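Local coordinates for Cgl0159-like domain-containing protein (Corynebacterium glutamicum, PDB 3FOK), which is of unknown function but belongs to the Cgl0159-like family of the TIM-barrel clan, a group of proteins built on a parallel beta/alpha barrel, at residues 216-229 / 234-246. Numbering follows the deposited sequence.
Sequences SSYTWMKLPVVEEM and ESTTMPTLLLGGE
The carbonyl oxygen of Met-221, a selenomethionine, receives the amide of Leu-241 with an N to O distance of 2.8 Å, and the CA-H of Thr-240 approaches the same oxygen as a weaker donor. Three further backbone bonds complete a parallel ladder: Met-221 N to Pro-239 O, Leu-223 N to Leu-241 O at 3.0 Å, and Leu-243 N to Leu-223 O. The short strands lie at 32° to one another, the twist expected of neighbouring barrel staves.

Where strand 219-224 begins, the Pro-239 ring sets CG over one face of the Trp-220 indole. This CG stands 3.2 Å from the centroid of the five-membered ring, almost on its normal, making a CH-pi contact, while CB of Pro-239 reaches CD2 and CE3 nearer the six-membered ring. Chi1 of -72° sets the indole beside its own backbone N, leaving CE3 3.9 Å from CG of Leu-241. Selenomethionine Met-238 stretches an extended chain past Thr-219, with SE 3.3 Å from OG1, and ends with CE against Ser-216.

Strand side chains then alternate between two faces, as in TIM barrels. On the one turned to the surrounding helices, CG2 of Thr-240 meets Leu-223, and OG1 of Thr-240 donates a hydrogen bond back to Met-238 O. CE of Met-229, returning from beyond the strand, lies 3.6 Å from CD2 of Leu-242, the two side chains running in opposite directions. On the other, toward the barrel interior, Leu-243 lays CD1 on Pro-224, while the extended Lys-222 carries NZ to a salt bridge with Glu-182.

The beta-alpha-beta unit thus formed, with helix 229-232 in its connection, sits between strands 179-189 and 267-272, the Leu-223 and Thr-236 side chains packing on Val-206 of helix 199-210.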
ATOM      1  N   SER A 216      12.447   7.101  20.968  1.00 23.42           N
ATOM      2  CA  SER A 216      13.200   8.300  20.635  1.00 26.43           C
ATOM      3  C   SER A 216      14.397   8.475  21.549  1.00 26.28           C
ATOM      4  O   SER A 216      14.547   9.505  22.197  1.00 29.77           O
ATOM      5  CB  SER A 216      12.293   9.534  20.691  1.00 30.75           C
ATOM      6  OG  SER A 216      12.153  10.122  19.392  1.00 33.06           O
ATOM      7  N   SER A 217      15.242   7.452  21.598  1.00 24.26           N
ATOM      8  CA  SER A 217      16.432   7.485  22.433  1.00 23.64           C
ATOM      9  C   SER A 217      17.684   7.639  21.580  1.00 22.55           C
ATOM     10  O   SER A 217      18.789   7.747  22.101  1.00 23.75           O
ATOM     11  CB  SER A 217      16.533   6.210  23.276  1.00 25.27           C
ATOM     12  OG  SER A 217      16.736   5.063  22.466  1.00 25.62           O
ATOM     13  N   TYR A 218      17.505   7.646  20.266  1.00 20.52           N
ATOM     14  CA  TYR A 218      18.621   7.797  19.347  1.00 18.82           C
ATOM     15  C   TYR A 218      18.396   8.950  18.391  1.00 19.18           C
ATOM     16  O   TYR A 218      19.114   9.087  17.399  1.00 19.80           O
ATOM     17  CB  TYR A 218      18.834   6.522  18.527  1.00 18.70           C
ATOM     18  CG  TYR A 218      19.641   5.483  19.249  1.00 18.58           C
ATOM     19  CD1 TYR A 218      19.044   4.628  20.171  1.00 18.87           C
ATOM     20  CD2 TYR A 218      21.022   5.399  19.061  1.00 18.72           C
ATOM     21  CE1 TYR A 218      19.802   3.714  20.899  1.00 19.70           C
ATOM     22  CE2 TYR A 218      21.792   4.494  19.781  1.00 19.52           C
ATOM     23  CZ  TYR A 218      21.175   3.656  20.702  1.00 20.84           C
ATOM     24  OH  TYR A 218      21.933   2.778  21.437  1.00 19.66           O
ATOM     25  N   THR A 219      17.413   9.793  18.679  1.00 17.86           N
ATOM     26  CA  THR A 219      17.137  10.888  17.770  1.00 18.32           C
ATOM     27  C   THR A 219      17.731  12.229  18.186  1.00 17.23           C
ATOM     28  O   THR A 219      17.667  12.631  19.343  1.00 15.20           O
ATOM     29  CB  THR A 219      15.615  11.038  17.520  1.00 17.78           C
ATOM     30  OG1 THR A 219      15.088  12.083  18.341  1.00 21.25           O
ATOM     31  CG2 THR A 219      14.894   9.736  17.844  1.00 15.78           C
ATOM     32  N   TRP A 220      18.324  12.894  17.201  1.00 17.64           N
ATOM     33  CA  TRP A 220      18.949  14.198  17.363  1.00 18.29           C
ATOM     34  C   TRP A 220      18.115  15.207  16.587  1.00 19.35           C
ATOM     35  O   TRP A 220      17.264  14.840  15.783  1.00 19.41           O
ATOM     36  CB  TRP A 220      20.362  14.194  16.776  1.00 17.46           C
ATOM     37  CG  TRP A 220      21.375  13.429  17.558  1.00 17.01           C
ATOM     38  CD1 TRP A 220      21.280  12.139  17.985  1.00 18.04           C
ATOM     39  CD2 TRP A 220      22.658  13.899  17.984  1.00 17.66           C
ATOM     40  NE1 TRP A 220      22.424  11.771  18.652  1.00 16.74           N
ATOM     41  CE2 TRP A 220      23.289  12.835  18.667  1.00 17.30           C
ATOM     42  CE3 TRP A 220      23.340  15.118  17.853  1.00 16.82           C
ATOM     43  CZ2 TRP A 220      24.567  12.950  19.221  1.00 17.67           C
ATOM     44  CZ3 TRP A 220      24.615  15.236  18.402  1.00 16.75           C
ATOM     45  CH2 TRP A 220      25.214  14.156  19.078  1.00 18.94           C
HETATM   46  N   MSE A 221      18.378  16.481  16.826  1.00 21.66           N
HETATM   47  CA  MSE A 221      17.675  17.550  16.139  1.00 22.98           C
HETATM   48  C   MSE A 221      18.693  18.366  15.358  1.00 21.71           C
HETATM   49  O   MSE A 221      19.816  18.585  15.811  1.00 19.96           O
HETATM   50  CB  MSE A 221      16.962  18.466  17.140  1.00 26.26           C
HETATM   51  CG  MSE A 221      15.801  17.834  17.887  1.00 32.23           C
HETATM   52 SE   MSE A 221      14.201  17.644  16.813  1.00 40.73          SE
HETATM   53  CE  MSE A 221      14.201  15.737  16.576  1.00 38.34           C
ATOM     54  N   LYS A 222      18.295  18.797  14.170  1.00 21.08           N
ATOM     55  CA  LYS A 222      19.132  19.628  13.319  1.00 21.28           C
ATOM     56  C   LYS A 222      18.240  20.852  13.158  1.00 20.77           C
ATOM     57  O   LYS A 222      17.279  20.831  12.394  1.00 19.48           O
ATOM     58  CB  LYS A 222      19.372  18.933  11.978  1.00 21.99           C
ATOM     59  CG  LYS A 222      20.333  19.644  11.039  1.00 23.17           C
ATOM     60  CD  LYS A 222      20.441  18.866   9.733  1.00 25.05           C
ATOM     61  CE  LYS A 222      21.218  19.624   8.677  1.00 25.30           C
ATOM     62  NZ  LYS A 222      21.108  18.948   7.355  1.00 26.59           N
ATOM     63  N   LEU A 223      18.545  21.906  13.908  1.00 21.04           N
ATOM     64  CA  LEU A 223      17.730  23.113  13.886  1.00 20.77           C
ATOM     65  C   LEU A 223      18.395  24.343  13.292  1.00 22.64           C
ATOM     66  O   LEU A 223      19.621  24.428  13.211  1.00 23.65           O
ATOM     67  CB  LEU A 223      17.280  23.449  15.310  1.00 20.60           C
ATOM     68  CG  LEU A 223      16.640  22.332  16.137  1.00 19.88           C
ATOM     69  CD1 LEU A 223      16.309  22.862  17.518  1.00 18.02           C
ATOM     70  CD2 LEU A 223      15.390  21.817  15.448  1.00 19.49           C
ATOM     71  N   PRO A 224      17.577  25.318  12.860  1.00 22.78           N
ATOM     72  CA  PRO A 224      18.083  26.560  12.274  1.00 23.69           C
ATOM     73  C   PRO A 224      18.312  27.575  13.391  1.00 25.47           C
ATOM     74  O   PRO A 224      17.540  27.619  14.355  1.00 26.55           O
ATOM     75  CB  PRO A 224      16.950  26.977  11.349  1.00 23.35           C
ATOM     76  CG  PRO A 224      15.750  26.598  12.152  1.00 22.37           C
ATOM     77  CD  PRO A 224      16.117  25.217  12.675  1.00 21.34           C
ATOM     78  N   VAL A 225      19.369  28.373  13.281  1.00 26.35           N
ATOM     79  CA  VAL A 225      19.640  29.385  14.296  1.00 26.73           C
ATOM     80  C   VAL A 225      18.623  30.488  14.069  1.00 28.48           C
ATOM     81  O   VAL A 225      18.674  31.202  13.072  1.00 28.59           O
ATOM     82  CB  VAL A 225      21.062  29.947  14.168  1.00 26.66           C
ATOM     83  CG1 VAL A 225      21.308  30.987  15.249  1.00 25.42           C
ATOM     84  CG2 VAL A 225      22.070  28.815  14.280  1.00 24.84           C
ATOM     85  N   VAL A 226      17.696  30.615  15.008  1.00 30.34           N
ATOM     86  CA  VAL A 226      16.619  31.585  14.903  1.00 31.95           C
ATOM     87  C   VAL A 226      16.563  32.572  16.066  1.00 33.47           C
ATOM     88  O   VAL A 226      17.327  32.472  17.025  1.00 33.96           O
ATOM     89  CB  VAL A 226      15.274  30.824  14.778  1.00 31.91           C
ATOM     90  CG1 VAL A 226      14.095  31.766  14.901  1.00 34.87           C
ATOM     91  CG2 VAL A 226      15.230  30.106  13.445  1.00 31.30           C
ATOM     92  N   GLU A 227      15.657  33.539  15.954  1.00 35.39           N
ATOM     93  CA  GLU A 227      15.452  34.552  16.978  1.00 37.29           C
ATOM     94  C   GLU A 227      15.088  33.866  18.296  1.00 37.49           C
ATOM     95  O   GLU A 227      14.376  32.865  18.290  1.00 37.34           O
ATOM     96  CB  GLU A 227      14.311  35.483  16.557  1.00 39.93           C
ATOM     97  CG  GLU A 227      14.454  36.892  17.079  1.00 44.80           C
ATOM     98  CD  GLU A 227      15.478  37.681  16.291  1.00 47.74           C
ATOM     99  OE1 GLU A 227      15.181  38.040  15.130  1.00 49.15           O
ATOM    100  OE2 GLU A 227      16.579  37.934  16.824  1.00 49.54           O
ATOM    101  N   GLU A 228      15.588  34.394  19.418  1.00 38.70           N
ATOM    102  CA  GLU A 228      15.291  33.842  20.755  1.00 39.70           C
ATOM    103  C   GLU A 228      15.593  32.317  20.947  1.00 40.82           C
ATOM    104  O   GLU A 228      14.731  31.601  21.461  1.00 39.94           O
ATOM    105  CB  GLU A 228      13.803  34.097  21.058  1.00 40.28           C
ATOM    106  CG  GLU A 228      13.483  35.438  21.694  1.00 41.69           C
ATOM    107  CD  GLU A 228      12.018  35.567  22.066  1.00 44.25           C
ATOM    108  OE1 GLU A 228      11.187  35.776  21.154  1.00 44.44           O
ATOM    109  OE2 GLU A 228      11.695  35.444  23.270  1.00 44.54           O
HETATM  110  N   MSE A 229      16.824  31.892  20.602  1.00 41.85           N
HETATM  111  CA  MSE A 229      17.339  30.500  20.585  1.00 44.04           C
HETATM  112  C   MSE A 229      17.555  29.713  21.853  1.00 44.93           C
HETATM  113  O   MSE A 229      18.016  28.545  21.816  1.00 47.59           O
HETATM  114  CB  MSE A 229      18.694  30.467  19.911  1.00 46.27           C
HETATM  115  CG  MSE A 229      18.653  30.233  18.399  1.00 50.52           C
HETATM  116 SE   MSE A 229      17.907  28.542  17.912  1.00 56.09          SE
HETATM  117  CE  MSE A 229      19.532  27.511  17.791  1.00 54.26           C
ATOM    118  N   GLU A 234      14.633  25.198  24.856  1.00 29.65           N
ATOM    119  CA  GLU A 234      13.878  24.737  26.010  1.00 29.34           C
ATOM    120  C   GLU A 234      12.775  23.820  25.488  1.00 28.35           C
ATOM    121  O   GLU A 234      11.915  23.366  26.241  1.00 27.48           O
ATOM    122  CB  GLU A 234      13.276  25.923  26.774  1.00 31.16           C
ATOM    123  CG  GLU A 234      14.318  26.903  27.301  1.00 34.25           C
ATOM    124  CD  GLU A 234      13.714  28.077  28.061  1.00 35.57           C
ATOM    125  OE1 GLU A 234      12.764  28.704  27.541  1.00 34.70           O
ATOM    126  OE2 GLU A 234      14.200  28.378  29.173  1.00 35.73           O
ATOM    127  N   SER A 235      12.822  23.550  24.183  1.00 28.71           N
ATOM    128  CA  SER A 235      11.846  22.689  23.514  1.00 28.59           C
ATOM    129  C   SER A 235      12.157  21.205  23.651  1.00 26.97           C
ATOM    130  O   SER A 235      11.248  20.382  23.689  1.00 27.15           O
ATOM    131  CB  SER A 235      11.754  23.033  22.026  1.00 28.37           C
ATOM    132  OG  SER A 235      11.113  24.276  21.828  1.00 30.68           O
ATOM    133  N   THR A 236      13.441  20.864  23.697  1.00 25.71           N
ATOM    134  CA  THR A 236      13.845  19.471  23.843  1.00 25.49           C
ATOM    135  C   THR A 236      15.033  19.266  24.752  1.00 24.18           C
ATOM    136  O   THR A 236      15.728  20.202  25.141  1.00 23.12           O
ATOM    137  CB  THR A 236      14.222  18.805  22.503  1.00 26.07           C
ATOM    138  OG1 THR A 236      15.002  19.712  21.716  1.00 25.49           O
ATOM    139  CG2 THR A 236      12.983  18.368  21.755  1.00 29.22           C
ATOM    140  N   THR A 237      15.249  17.997  25.063  1.00 23.95           N
ATOM    141  CA  THR A 237      16.338  17.555  25.907  1.00 24.17           C
ATOM    142  C   THR A 237      17.289  16.788  25.003  1.00 24.16           C
ATOM    143  O   THR A 237      18.305  16.259  25.448  1.00 24.33           O
ATOM    144  CB  THR A 237      15.818  16.605  26.989  1.00 25.48           C
ATOM    145  OG1 THR A 237      15.066  15.551  26.372  1.00 26.15           O
ATOM    146  CG2 THR A 237      14.922  17.348  27.964  1.00 24.92           C
HETATM  147  N   MSE A 238      16.951  16.748  23.721  1.00 24.71           N
HETATM  148  CA  MSE A 238      17.740  16.017  22.742  1.00 26.11           C
HETATM  149  C   MSE A 238      18.956  16.731  22.182  1.00 23.39           C
HETATM  150  O   MSE A 238      18.964  17.952  22.032  1.00 22.16           O
HETATM  151  CB  MSE A 238      16.838  15.580  21.594  1.00 30.11           C
HETATM  152  CG  MSE A 238      15.698  14.711  22.065  1.00 35.42           C
HETATM  153 SE   MSE A 238      14.417  14.366  20.687  1.00 43.55          SE
HETATM  154  CE  MSE A 238      13.746  12.675  21.364  1.00 41.36           C
ATOM    155  N   PRO A 239      20.010  15.962  21.869  1.00 21.20           N
ATOM    156  CA  PRO A 239      21.241  16.528  21.315  1.00 20.87           C
ATOM    157  C   PRO A 239      20.895  17.261  20.027  1.00 21.34           C
ATOM    158  O   PRO A 239      20.203  16.723  19.161  1.00 19.05           O
ATOM    159  CB  PRO A 239      22.121  15.298  21.093  1.00 20.24           C
ATOM    160  CG  PRO A 239      21.132  14.184  20.916  1.00 20.23           C
ATOM    161  CD  PRO A 239      20.101  14.496  21.961  1.00 19.79           C
ATOM    162  N   THR A 240      21.367  18.496  19.915  1.00 22.59           N
ATOM    163  CA  THR A 240      21.067  19.321  18.759  1.00 22.45           C
ATOM    164  C   THR A 240      22.289  19.803  17.989  1.00 23.10           C
ATOM    165  O   THR A 240      23.340  20.082  18.561  1.00 24.30           O
ATOM    166  CB  THR A 240      20.241  20.552  19.191  1.00 23.13           C
ATOM    167  OG1 THR A 240      19.018  20.114  19.791  1.00 23.92           O
ATOM    168  CG2 THR A 240      19.924  21.439  17.999  1.00 25.60           C
ATOM    169  N   LEU A 241      22.130  19.887  16.675  1.00 23.60           N
ATOM    170  CA  LEU A 241      23.179  20.364  15.785  1.00 24.33           C
ATOM    171  C   LEU A 241      22.564  21.516  15.004  1.00 25.21           C
ATOM    172  O   LEU A 241      21.400  21.458  14.607  1.00 25.19           O
ATOM    173  CB  LEU A 241      23.631  19.252  14.836  1.00 24.17           C
ATOM    174  CG  LEU A 241      24.375  18.095  15.508  1.00 25.27           C
ATOM    175  CD1 LEU A 241      24.621  16.987  14.504  1.00 23.38           C
ATOM    176  CD2 LEU A 241      25.691  18.599  16.085  1.00 24.62           C
ATOM    177  N   LEU A 242      23.341  22.569  14.795  1.00 26.77           N
ATOM    178  CA  LEU A 242      22.846  23.740  14.086  1.00 28.34           C
ATOM    179  C   LEU A 242      23.152  23.690  12.596  1.00 29.75           C
ATOM    180  O   LEU A 242      24.164  23.133  12.174  1.00 30.19           O
ATOM    181  CB  LEU A 242      23.454  25.002  14.700  1.00 27.79           C
ATOM    182  CG  LEU A 242      23.370  25.074  16.229  1.00 26.66           C
ATOM    183  CD1 LEU A 242      24.085  26.321  16.718  1.00 26.37           C
ATOM    184  CD2 LEU A 242      21.916  25.072  16.670  1.00 25.77           C
ATOM    185  N   LEU A 243      22.260  24.274  11.804  1.00 31.77           N
ATOM    186  CA  LEU A 243      22.418  24.317  10.357  1.00 32.39           C
ATOM    187  C   LEU A 243      22.560  25.766   9.896  1.00 32.84           C
ATOM    188  O   LEU A 243      22.044  26.680  10.532  1.00 31.90           O
ATOM    189  CB  LEU A 243      21.207  23.660   9.683  1.00 32.00           C
ATOM    190  CG  LEU A 243      19.821  24.260   9.955  1.00 32.99           C
ATOM    191  CD1 LEU A 243      19.575  25.445   9.030  1.00 30.38           C
ATOM    192  CD2 LEU A 243      18.754  23.203   9.724  1.00 33.23           C
ATOM    193  N   GLY A 244      23.276  25.965   8.796  1.00 35.34           N
ATOM    194  CA  GLY A 244      23.467  27.299   8.258  1.00 40.35           C
ATOM    195  C   GLY A 244      22.818  27.363   6.891  1.00 44.31           C
ATOM    196  O   GLY A 244      23.447  27.030   5.882  1.00 46.86           O
ATOM    197  N   GLY A 245      21.561  27.794   6.858  1.00 45.49           N
ATOM    198  CA  GLY A 245      20.821  27.862   5.610  1.00 47.98           C
ATOM    199  C   GLY A 245      21.362  28.718   4.480  1.00 50.46           C
ATOM    200  O   GLY A 245      22.527  28.622   4.097  1.00 49.45           O
ATOM    201  N   GLU A 246      20.476  29.552   3.944  1.00 53.89           N
ATOM    202  CA  GLU A 246      20.754  30.458   2.832  1.00 57.05           C
ATOM    203  C   GLU A 246      22.154  31.074   2.779  1.00 57.82           C
ATOM    204  O   GLU A 246      22.910  30.819   1.836  1.00 58.01           O
ATOM    205  CB  GLU A 246      19.700  31.572   2.807  1.00 59.45           C
ATOM    206  CG  GLU A 246      19.505  32.306   4.139  1.00 63.45           C
ATOM    207  CD  GLU A 246      18.710  31.505   5.168  1.00 65.09           C
ATOM    208  OE1 GLU A 246      18.615  31.963   6.327  1.00 65.52           O
ATOM    209  OE2 GLU A 246      18.176  30.425   4.822  1.00 65.71           O
TER